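Local structure of aminotransferase (Bacillus subtilis, 6L1O) at residues 125-129 / 177-181; 153-157 / 171-175; 201-207 / 230-235. The protein acts as a pyridoxal phosphate-dependent aminotransferase in the biosynthesis of the dipeptide antibiotic bacilysin. One frame throughout, in Å; residues are numbered along the deposited sequence.

In the fold
Strand 120-125 runs into the loop that begins interaction 1; its partner, 177-181, comes 48 residues later, just after strand 168-174. Nested inside that large loop is interaction 2, in which segment 153-157, following strand 141-146, folds back on strand 168-174 and closes a short loop, its segments 14 residues apart. The two touch where Tyr-153 meets Thr-180. Interaction 3 then follows in series, pairing strand 202-206 with strand 231-236 across 23 residues within a beta-alpha-beta unit. Strands 168-174 and 202-206 are neighbours in the same mixed sheet, so Leu-173 and Asp-206 connect interactions 2 and 3 through the backbone. All three contacts reach the cofactor, at the C-terminal ends of the parallel strands.

Interaction 1: residues 125-129 / 177-181; sequences NPGYP and NNPTG. With PLP (pyridoxal-5'-phosphate), chain E.
Tyr-128 and Asn-178 meet beside the pyridine ring of PLP, the phenol lying over the ring and the amide reaching its hydroxyl oxygen. ND2 of Asn-178 passes 3.6 Å from CD1 of Tyr-128, the amide and phenol planes being turned 50° apart, and donates to O3 of PLP at 2.8 Å in a somewhat bent bond. Asn-178 carries its CG anti to the backbone N (chi1 178°), which carries ND2 past the Tyr-128 ring to O3. At its other end OD1 accepts from Arg-367 NH1, so the amide is held at both ends and its rotation is fixed; the bond to O3 would probably stabilise negative charge on that oxygen.

The phenol of Tyr-128 is nearly parallel to the cofactor ring and displaced along it: C2 of PLP lies 3.6 Å from the phenol plane, over its centre. The cofactor methyl C2A comes within 3.5 Å of CG of Tyr-128, while the hydroxyl end extends over C4 and C4A.

Farther from the cofactor the contact is apolar. Pro-126 and Pro-179, each preceded by a cis peptide bond, touch through CB of the former and CD of the latter at 4.0 Å. The methyl of Thr-180 meets Pro-126 CG, the two side chains crossing at about a right angle. With chi1 at 63°, Thr-180 brings OG1 to OD1 of Asn-177, 2.7 Å away and above the carbonyl plane. The same OD1 also accepts from Thr-180 N, forming an Asx motif. An aromatic ring covering PLP and an asparagine bonded to its O3 are hallmarks of the cofactor site in class-I, fold-type I aminotransferases.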
loop_
_atom_site.group_PDB
_atom_site.type_symbol
_atom_site.label_atom_id
_atom_site.label_comp_id
_atom_site.label_asym_id
_atom_site.label_seq_id
_atom_site.Cartn_x
_atom_site.Cartn_y
_atom_site.Cartn_z
ATOM N N ASN B 125 0.337 -22.116 15.374
ATOM C CA ASN B 125 -0.833 -22.902 14.948
ATOM C C ASN B 125 -1.597 -23.186 16.254
ATOM O O ASN B 125 -1.131 -23.966 17.096
ATOM C CB ASN B 125 -0.390 -24.167 14.202
ATOM C CG ASN B 125 -1.519 -25.060 13.786
ATOM O OD1 ASN B 125 -2.688 -24.772 13.966
ATOM N ND2 ASN B 125 -1.168 -26.204 13.225
ATOM N N PRO B 126 -2.747 -22.535 16.450
ATOM C CA PRO B 126 -3.448 -21.646 15.482
ATOM C C PRO B 126 -2.828 -20.290 15.338
ATOM O O PRO B 126 -2.128 -19.848 16.209
ATOM C CB PRO B 126 -4.873 -21.549 16.041
ATOM C CG PRO B 126 -4.769 -21.924 17.444
ATOM C CD PRO B 126 -3.608 -22.855 17.606
ATOM N N GLY B 127 -3.129 -19.623 14.217
ATOM C CA GLY B 127 -2.558 -18.317 13.946
ATOM C C GLY B 127 -3.341 -17.590 12.838
ATOM O O GLY B 127 -3.981 -18.196 11.983
ATOM N N TYR B 128 -3.252 -16.283 12.881
ATOM C CA TYR B 128 -3.792 -15.422 11.827
ATOM C C TYR B 128 -3.375 -15.933 10.419
ATOM O O TYR B 128 -2.188 -15.933 10.091
ATOM C CB TYR B 128 -3.254 -14.055 12.057
ATOM C CG TYR B 128 -3.854 -12.923 11.321
ATOM C CD1 TYR B 128 -5.241 -12.706 11.346
ATOM C CD2 TYR B 128 -3.048 -11.977 10.685
ATOM C CE1 TYR B 128 -5.808 -11.634 10.696
ATOM C CE2 TYR B 128 -3.609 -10.858 10.054
ATOM C CZ TYR B 128 -4.971 -10.686 10.094
ATOM O OH TYR B 128 -5.547 -9.614 9.477
ATOM N N PRO B 129 -4.346 -16.345 9.588
ATOM C CA PRO B 129 -4.020 -16.933 8.269
ATOM C C PRO B 129 -3.251 -15.975 7.334
ATOM O O PRO B 129 -2.579 -16.407 6.410
ATOM C CB PRO B 129 -5.395 -17.285 7.673
ATOM C CG PRO B 129 -6.389 -16.631 8.517
ATOM C CD PRO B 129 -5.785 -16.398 9.869
ATOM N N ASN B 177 -4.053 -12.778 21.657
ATOM C CA ASN B 177 -4.029 -13.674 20.479
ATOM C C ASN B 177 -5.349 -13.843 19.715
ATOM O O ASN B 177 -6.413 -14.008 20.285
ATOM C CB ASN B 177 -3.557 -15.041 20.944
ATOM C CG ASN B 177 -3.446 -16.050 19.845
ATOM O OD1 ASN B 177 -4.335 -16.861 19.643
ATOM N ND2 ASN B 177 -2.395 -15.974 19.094
ATOM N N ASN B 178 -5.237 -13.795 18.409
ATOM C CA ASN B 178 -6.288 -14.119 17.469
ATOM C C ASN B 178 -5.907 -15.500 16.935
ATOM O O ASN B 178 -4.918 -15.632 16.281
ATOM C CB ASN B 178 -6.310 -13.093 16.342
ATOM C CG ASN B 178 -7.346 -13.390 15.276
ATOM O OD1 ASN B 178 -8.092 -14.373 15.337
ATOM N ND2 ASN B 178 -7.358 -12.550 14.233
ATOM N N PRO B 179 -6.719 -16.529 17.201
ATOM C CA PRO B 179 -8.094 -16.485 17.651
ATOM C C PRO B 179 -8.369 -16.880 19.097
ATOM O O PRO B 179 -9.516 -16.949 19.424
ATOM C CB PRO B 179 -8.724 -17.512 16.721
ATOM C CG PRO B 179 -7.707 -18.603 16.770
ATOM C CD PRO B 179 -6.379 -17.897 16.718
ATOM N N THR B 180 -7.344 -17.157 19.926
ATOM C CA THR B 180 -7.588 -17.873 21.145
ATOM C C THR B 180 -7.993 -16.979 22.296
ATOM O O THR B 180 -8.581 -17.466 23.212
ATOM C CB THR B 180 -6.407 -18.728 21.626
ATOM O OG1 THR B 180 -5.275 -17.909 21.923
ATOM C CG2 THR B 180 -6.065 -19.829 20.648
ATOM N N GLY B 181 -7.649 -15.701 22.253
ATOM C CA GLY B 181 -7.904 -14.796 23.346
ATOM C C GLY B 181 -6.809 -14.805 24.371
ATOM O O GLY B 181 -6.852 -14.066 25.356
HETATM N N1 PLP E . -3.107 -8.950 13.128
HETATM C C2 PLP E . -4.152 -9.674 13.571
HETATM C C2A PLP E . -3.958 -11.014 14.217
HETATM C C3 PLP E . -5.504 -9.224 13.329
HETATM O O3 PLP E . -6.595 -9.906 13.695
HETATM C C4 PLP E . -5.632 -7.947 12.724
HETATM C C4A PLP E . -7.010 -7.692 12.168
HETATM C C5 PLP E . -4.453 -7.213 12.284
HETATM C C6 PLP E . -3.207 -7.759 12.552
HETATM C C5A PLP E . -4.526 -5.831 11.706
HETATM O O4P PLP E . -5.153 -5.707 10.506
HETATM P P PLP E . -5.064 -4.291 9.692
HETATM O O1P PLP E . -4.562 -4.671 8.345
HETATM O O2P PLP E . -4.222 -3.278 10.438
HETATM O O3P PLP E . -6.488 -3.810 9.656
#

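Interaction 2: residues 153-157 / 171-175; sequences YLPDF and MFLNY. With PLP (pyridoxal-5'-phosphate), chain E.
Next to the PLP pocket of the aminotransferase fold, the loop holding Tyr-153 to Phe-157 packs on one side of segment 171-175. The single hydrogen bond between them runs from Tyr-175 OH to the backbone O of Tyr-153, 2.7 Å long and in the carbonyl plane. Methyl CD2 of Leu-154 sits over a face of the Tyr-175 ring, 3.9 Å from its centroid and shifted toward the rim, a CH-pi contact. Pro-155 CD approaches Tyr-175 OH, and Pro-155 CG touches Leu-173 CD2 at 4.0 Å. Met-171 SD lies 3.5 Å from CE1 of Phe-157, an oblique Met-aromatic contact; the bend at chi3 (68°) turns CE back toward the ring, 3.9 Å from the same CE1. Asn-174 departs from this apolar side: its OD1 is 3.6 Å from the cofactor methyl C2A and accepts from Asn-178 N, while ND2 donates to Asp-206 O. Helix 186-199 closes the apolar layer, with Ala-192 against Phe-157 and Leu-173 and Tyr-189 against Tyr-175; Met-145 of strand 141-146 packs among Pro-155, Phe-157, Met-171 and Leu-173, and strand 202-206 pairs alongside.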
loop_
_atom_site.group_PDB
_atom_site.type_symbol
_atom_site.label_atom_id
_atom_site.label_comp_id
_atom_site.label_asym_id
_atom_site.label_seq_id
_atom_site.Cartn_x
_atom_site.Cartn_y
_atom_site.Cartn_z
ATOM N N TYR B 153 -1.623 -21.448 25.387
ATOM C CA TYR B 153 -1.536 -21.070 24.010
ATOM C C TYR B 153 -0.300 -20.251 23.725
ATOM O O TYR B 153 -0.273 -19.457 22.803
ATOM C CB TYR B 153 -2.831 -20.362 23.586
ATOM C CG TYR B 153 -4.047 -21.229 23.596
ATOM C CD1 TYR B 153 -4.231 -22.219 22.647
ATOM C CD2 TYR B 153 -5.091 -20.963 24.460
ATOM C CE1 TYR B 153 -5.404 -22.964 22.599
ATOM C CE2 TYR B 153 -6.247 -21.713 24.431
ATOM C CZ TYR B 153 -6.391 -22.712 23.497
ATOM O OH TYR B 153 -7.565 -23.426 23.479
ATOM N N LEU B 154 0.760 -20.469 24.527
ATOM C CA LEU B 154 2.077 -19.949 24.248
ATOM C C LEU B 154 2.972 -21.079 23.644
ATOM O O LEU B 154 2.879 -22.225 24.061
ATOM C CB LEU B 154 2.682 -19.457 25.536
ATOM C CG LEU B 154 1.952 -18.329 26.297
ATOM C CD1 LEU B 154 2.684 -18.060 27.623
ATOM C CD2 LEU B 154 1.905 -17.076 25.427
ATOM N N PRO B 155 3.818 -20.754 22.662
ATOM C CA PRO B 155 4.603 -21.803 22.010
ATOM C C PRO B 155 5.710 -22.281 22.988
ATOM O O PRO B 155 6.159 -21.510 23.836
ATOM C CB PRO B 155 5.237 -21.069 20.833
ATOM C CG PRO B 155 5.417 -19.673 21.332
ATOM C CD PRO B 155 4.177 -19.423 22.151
ATOM N N ASP B 156 6.069 -23.555 22.884
ATOM C CA ASP B 156 7.232 -24.114 23.576
ATOM C C ASP B 156 8.400 -24.128 22.579
ATOM O O ASP B 156 8.456 -24.970 21.674
ATOM C CB ASP B 156 6.919 -25.529 24.075
ATOM C CG ASP B 156 8.044 -26.111 24.936
ATOM O OD1 ASP B 156 9.194 -25.588 24.918
ATOM O OD2 ASP B 156 7.750 -27.124 25.620
ATOM N N PHE B 157 9.339 -23.225 22.772
ATOM C CA PHE B 157 10.423 -23.000 21.785
ATOM C C PHE B 157 11.433 -24.157 21.746
ATOM O O PHE B 157 12.094 -24.380 20.722
ATOM C CB PHE B 157 11.152 -21.703 22.077
ATOM C CG PHE B 157 10.276 -20.470 21.962
ATOM C CD1 PHE B 157 9.673 -20.151 20.750
ATOM C CD2 PHE B 157 10.071 -19.654 23.037
ATOM C CE1 PHE B 157 8.863 -19.031 20.622
ATOM C CE2 PHE B 157 9.253 -18.516 22.938
ATOM C CZ PHE B 157 8.674 -18.200 21.718
ATOM N N MET B 171 10.186 -15.327 12.902
ATOM C CA MET B 171 9.124 -15.859 13.672
ATOM C C MET B 171 8.000 -14.811 13.889
ATOM O O MET B 171 8.284 -13.696 14.205
ATOM C CB MET B 171 9.674 -16.268 15.044
ATOM C CG MET B 171 8.560 -16.747 16.014
ATOM S SD MET B 171 9.171 -17.329 17.598
ATOM C CE MET B 171 9.801 -15.934 18.384
ATOM N N PHE B 172 6.761 -15.257 13.804
ATOM C CA PHE B 172 5.577 -14.468 14.227
ATOM C C PHE B 172 5.047 -14.868 15.579
ATOM O O PHE B 172 4.886 -16.062 15.876
ATOM C CB PHE B 172 4.438 -14.641 13.201
ATOM C CG PHE B 172 4.682 -13.934 11.903
ATOM C CD1 PHE B 172 4.809 -12.554 11.869
ATOM C CD2 PHE B 172 4.720 -14.641 10.723
ATOM C CE1 PHE B 172 5.046 -11.885 10.657
ATOM C CE2 PHE B 172 4.913 -13.990 9.511
ATOM C CZ PHE B 172 5.058 -12.622 9.479
ATOM N N LEU B 173 4.715 -13.877 16.404
ATOM C CA LEU B 173 3.961 -14.101 17.588
ATOM C C LEU B 173 2.823 -13.045 17.646
ATOM O O LEU B 173 2.978 -11.961 17.133
ATOM C CB LEU B 173 4.876 -13.973 18.816
ATOM C CG LEU B 173 6.058 -14.942 18.911
ATOM C CD1 LEU B 173 6.995 -14.471 20.025
ATOM C CD2 LEU B 173 5.566 -16.334 19.141
ATOM N N ASN B 174 1.727 -13.369 18.306
ATOM C CA ASN B 174 0.564 -12.518 18.355
ATOM C C ASN B 174 -0.151 -12.595 19.701
ATOM O O ASN B 174 -0.928 -13.518 19.923
ATOM C CB ASN B 174 -0.364 -12.933 17.214
ATOM C CG ASN B 174 -1.692 -12.246 17.229
ATOM O OD1 ASN B 174 -2.705 -12.869 17.017
ATOM N ND2 ASN B 174 -1.700 -10.954 17.490
ATOM N N TYR B 175 0.095 -11.646 20.585
ATOM C CA TYR B 175 -0.590 -11.567 21.905
ATOM C C TYR B 175 -0.960 -10.140 22.261
ATOM O O TYR B 175 -0.141 -9.241 22.134
ATOM C CB TYR B 175 0.216 -12.259 23.036
ATOM C CG TYR B 175 0.511 -13.725 22.696
ATOM C CD1 TYR B 175 -0.408 -14.719 22.974
ATOM C CD2 TYR B 175 1.655 -14.078 22.014
ATOM C CE1 TYR B 175 -0.175 -15.996 22.620
ATOM C CE2 TYR B 175 1.884 -15.383 21.638
ATOM C CZ TYR B 175 0.970 -16.337 21.930
ATOM O OH TYR B 175 1.187 -17.643 21.532
HETATM N N1 PLP E . -3.107 -8.950 13.128
HETATM C C2 PLP E . -4.152 -9.674 13.571
HETATM C C2A PLP E . -3.958 -11.014 14.217
HETATM C C3 PLP E . -5.504 -9.224 13.329
HETATM O O3 PLP E . -6.595 -9.906 13.695
HETATM C C4 PLP E . -5.632 -7.947 12.724
HETATM C C4A PLP E . -7.010 -7.692 12.168
HETATM C C5 PLP E . -4.453 -7.213 12.284
HETATM C C6 PLP E . -3.207 -7.759 12.552
HETATM C C5A PLP E . -4.526 -5.831 11.706
HETATM O O4P PLP E . -5.153 -5.707 10.506
HETATM P P PLP E . -5.064 -4.291 9.692
HETATM O O1P PLP E . -4.562 -4.671 8.345
HETATM O O2P PLP E . -4.222 -3.278 10.438
HETATM O O3P PLP E . -6.488 -3.810 9.656
#

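Interaction 3: residues 201-207 / 230-235; sequences IHLIHDF and VGAELY. With PLP (pyridoxal-5'-phosphate), chain E.
Ile-204 and Ala-232 touch through CD1 and CB, 4.0 Å apart, on the sheet face that helix 103-114 covers with Leu-110 and Leu-114. On the other face CB of Leu-203 meets CG2 of Val-230. Nearer the cofactor, CD2 of Phe-207 reaches the edge of the Tyr-235 ring at its CD1. Gly-231 passes so close that its CA is 3.0 Å from Leu-203 O. These residues belong to adjacent parallel strands of the central sheet, 202-206 and 231-236, joined by a beta-alpha-beta crossover; their backbones pair in a regular ladder from Leu-203 N bonded to Val-230 O through to Phe-207 N bonded to Leu-234 O. From the face that carries Leu-203, the side chains of His-205 and Glu-233 extend side by side: ND1 donates to OE1 at 2.7 Å, near the ring plane, taking the carboxylate's anti lone pair. The carboxylate also lies across Phe-207, tilted 20° from that ring, with OE1 over the face and OE2 3.2 Å from CD2. Tyr-83 and Ser-220 bind OE2, and Phe-221 N binds OE1, while His-205 NE2 is bonded to Tyr-175 N. At the strand end Asp-206, with chi1 at -176° turning the carboxylate away from its own backbone N, places OD2 2.5 Å from N1 of PLP; Tyr-131 OH binds the same oxygen, and a water donates to OD1 at 2.6 Å and weakly to Leu-234 O.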
loop_
_atom_site.group_PDB
_atom_site.type_symbol
_atom_site.label_atom_id
_atom_site.label_comp_id
_atom_site.label_asym_id
_atom_site.label_seq_id
_atom_site.Cartn_x
_atom_site.Cartn_y
_atom_site.Cartn_z
ATOM N N ILE B 201 17.068 -15.395 14.688
ATOM C CA ILE B 201 15.724 -15.347 14.101
ATOM C C ILE B 201 15.180 -13.925 14.313
ATOM O O ILE B 201 15.247 -13.402 15.402
ATOM C CB ILE B 201 14.805 -16.374 14.772
ATOM C CG1 ILE B 201 15.493 -17.753 14.758
ATOM C CG2 ILE B 201 13.440 -16.446 14.035
ATOM C CD1 ILE B 201 14.743 -18.876 15.439
ATOM N N HIS B 202 14.683 -13.308 13.250
ATOM C CA HIS B 202 13.998 -12.039 13.351
ATOM C C HIS B 202 12.580 -12.260 13.905
ATOM O O HIS B 202 11.805 -13.062 13.370
ATOM C CB HIS B 202 13.909 -11.359 12.002
ATOM C CG HIS B 202 15.236 -11.062 11.376
ATOM N ND1 HIS B 202 15.707 -11.742 10.270
ATOM C CD2 HIS B 202 16.176 -10.153 11.685
ATOM C CE1 HIS B 202 16.894 -11.270 9.940
ATOM N NE2 HIS B 202 17.177 -10.274 10.759
ATOM N N LEU B 203 12.246 -11.504 14.927
ATOM C CA LEU B 203 10.984 -11.688 15.658
ATOM C C LEU B 203 9.997 -10.534 15.383
ATOM O O LEU B 203 10.304 -9.417 15.684
ATOM C CB LEU B 203 11.288 -11.770 17.139
ATOM C CG LEU B 203 10.294 -12.498 18.057
ATOM C CD1 LEU B 203 10.865 -12.632 19.467
ATOM C CD2 LEU B 203 8.932 -11.794 18.088
ATOM N N ILE B 204 8.827 -10.837 14.819
ATOM C CA ILE B 204 7.818 -9.839 14.588
ATOM C C ILE B 204 6.671 -10.122 15.529
ATOM O O ILE B 204 6.032 -11.182 15.433
ATOM C CB ILE B 204 7.308 -9.797 13.119
ATOM C CG1 ILE B 204 8.450 -9.423 12.125
ATOM C CG2 ILE B 204 6.136 -8.820 12.928
ATOM C CD1 ILE B 204 9.240 -8.170 12.500
ATOM N N HIS B 205 6.388 -9.167 16.420
ATOM C CA HIS B 205 5.241 -9.370 17.295
ATOM C C HIS B 205 4.055 -8.576 16.778
ATOM O O HIS B 205 4.181 -7.357 16.563
ATOM C CB HIS B 205 5.556 -8.958 18.711
ATOM C CG HIS B 205 4.403 -9.138 19.641
ATOM N ND1 HIS B 205 3.826 -8.094 20.315
ATOM C CD2 HIS B 205 3.672 -10.226 19.934
ATOM C CE1 HIS B 205 2.808 -8.533 21.011
ATOM N NE2 HIS B 205 2.693 -9.827 20.798
ATOM N N ASP B 206 2.934 -9.247 16.607
ATOM C CA ASP B 206 1.733 -8.647 16.055
ATOM C C ASP B 206 0.907 -8.160 17.282
ATOM O O ASP B 206 0.327 -8.977 18.019
ATOM C CB ASP B 206 0.982 -9.673 15.195
ATOM C CG ASP B 206 -0.235 -9.109 14.485
ATOM O OD1 ASP B 206 -0.643 -7.954 14.759
ATOM O OD2 ASP B 206 -0.815 -9.835 13.639
ATOM N N PHE B 207 0.850 -6.853 17.468
ATOM C CA PHE B 207 0.241 -6.262 18.636
ATOM C C PHE B 207 -1.108 -5.585 18.284
ATOM O O PHE B 207 -1.495 -4.617 18.894
ATOM C CB PHE B 207 1.251 -5.293 19.297
ATOM C CG PHE B 207 1.084 -5.063 20.767
ATOM C CD1 PHE B 207 0.592 -6.037 21.615
ATOM C CD2 PHE B 207 1.531 -3.858 21.345
ATOM C CE1 PHE B 207 0.514 -5.848 22.963
ATOM C CE2 PHE B 207 1.462 -3.664 22.732
ATOM C CZ PHE B 207 0.963 -4.659 23.551
ATOM N N VAL B 230 16.415 -8.087 18.495
ATOM C CA VAL B 230 16.024 -9.194 17.643
ATOM C C VAL B 230 14.791 -8.912 16.754
ATOM O O VAL B 230 14.550 -9.622 15.759
ATOM C CB VAL B 230 15.769 -10.476 18.436
ATOM C CG1 VAL B 230 16.998 -10.826 19.319
ATOM C CG2 VAL B 230 14.504 -10.346 19.290
ATOM N N GLY B 231 14.023 -7.867 17.062
ATOM C CA GLY B 231 12.743 -7.774 16.373
ATOM C C GLY B 231 12.058 -6.432 16.358
ATOM O O GLY B 231 12.661 -5.411 16.528
ATOM N N ALA B 232 10.775 -6.489 16.085
ATOM C CA ALA B 232 9.959 -5.282 15.936
ATOM C C ALA B 232 8.532 -5.656 16.276
ATOM O O ALA B 232 8.184 -6.855 16.250
ATOM C CB ALA B 232 10.026 -4.762 14.519
ATOM N N GLU B 233 7.739 -4.646 16.590
ATOM C CA GLU B 233 6.340 -4.866 16.954
ATOM C C GLU B 233 5.476 -4.093 15.949
ATOM O O GLU B 233 5.775 -2.955 15.635
ATOM C CB GLU B 233 6.100 -4.410 18.370
ATOM C CG GLU B 233 4.677 -4.528 18.864
ATOM C CD GLU B 233 4.636 -4.478 20.387
ATOM O OE1 GLU B 233 4.582 -5.568 21.037
ATOM O OE2 GLU B 233 4.697 -3.351 20.897
ATOM N N LEU B 234 4.438 -4.763 15.448
ATOM C CA LEU B 234 3.494 -4.211 14.540
ATOM C C LEU B 234 2.255 -3.763 15.321
ATOM O O LEU B 234 1.600 -4.592 15.966
ATOM C CB LEU B 234 3.108 -5.231 13.465
ATOM C CG LEU B 234 2.146 -4.773 12.354
ATOM C CD1 LEU B 234 2.759 -3.730 11.462
ATOM C CD2 LEU B 234 1.695 -5.925 11.511
ATOM N N TYR B 235 1.943 -2.488 15.226
ATOM C CA TYR B 235 0.824 -1.854 15.905
ATOM C C TYR B 235 -0.166 -1.336 14.851
ATOM O O TYR B 235 0.240 -0.594 13.959
ATOM C CB TYR B 235 1.284 -0.693 16.800
ATOM C CG TYR B 235 0.190 -0.234 17.772
ATOM C CD1 TYR B 235 0.081 -0.792 19.056
ATOM C CD2 TYR B 235 -0.846 0.572 17.345
ATOM C CE1 TYR B 235 -0.949 -0.431 19.926
ATOM C CE2 TYR B 235 -1.891 0.913 18.196
ATOM C CZ TYR B 235 -1.933 0.403 19.503
ATOM O OH TYR B 235 -3.005 0.749 20.321
HETATM N N1 PLP E . -3.107 -8.950 13.128
HETATM C C2 PLP E . -4.152 -9.674 13.571
HETATM C C2A PLP E . -3.958 -11.014 14.217
HETATM C C3 PLP E . -5.504 -9.224 13.329
HETATM O O3 PLP E . -6.595 -9.906 13.695
HETATM C C4 PLP E . -5.632 -7.947 12.724
HETATM C C4A PLP E . -7.010 -7.692 12.168
HETATM C C5 PLP E . -4.453 -7.213 12.284
HETATM C C6 PLP E . -3.207 -7.759 12.552
HETATM C C5A PLP E . -4.526 -5.831 11.706
HETATM O O4P PLP E . -5.153 -5.707 10.506
HETATM P P PLP E . -5.064 -4.291 9.692
HETATM O O1P PLP E . -4.562 -4.671 8.345
HETATM O O2P PLP E . -4.222 -3.278 10.438
HETATM O O3P PLP E . -6.488 -3.810 9.656
HETATM O O HOH W 1 -1.052 -5.451 14.188
#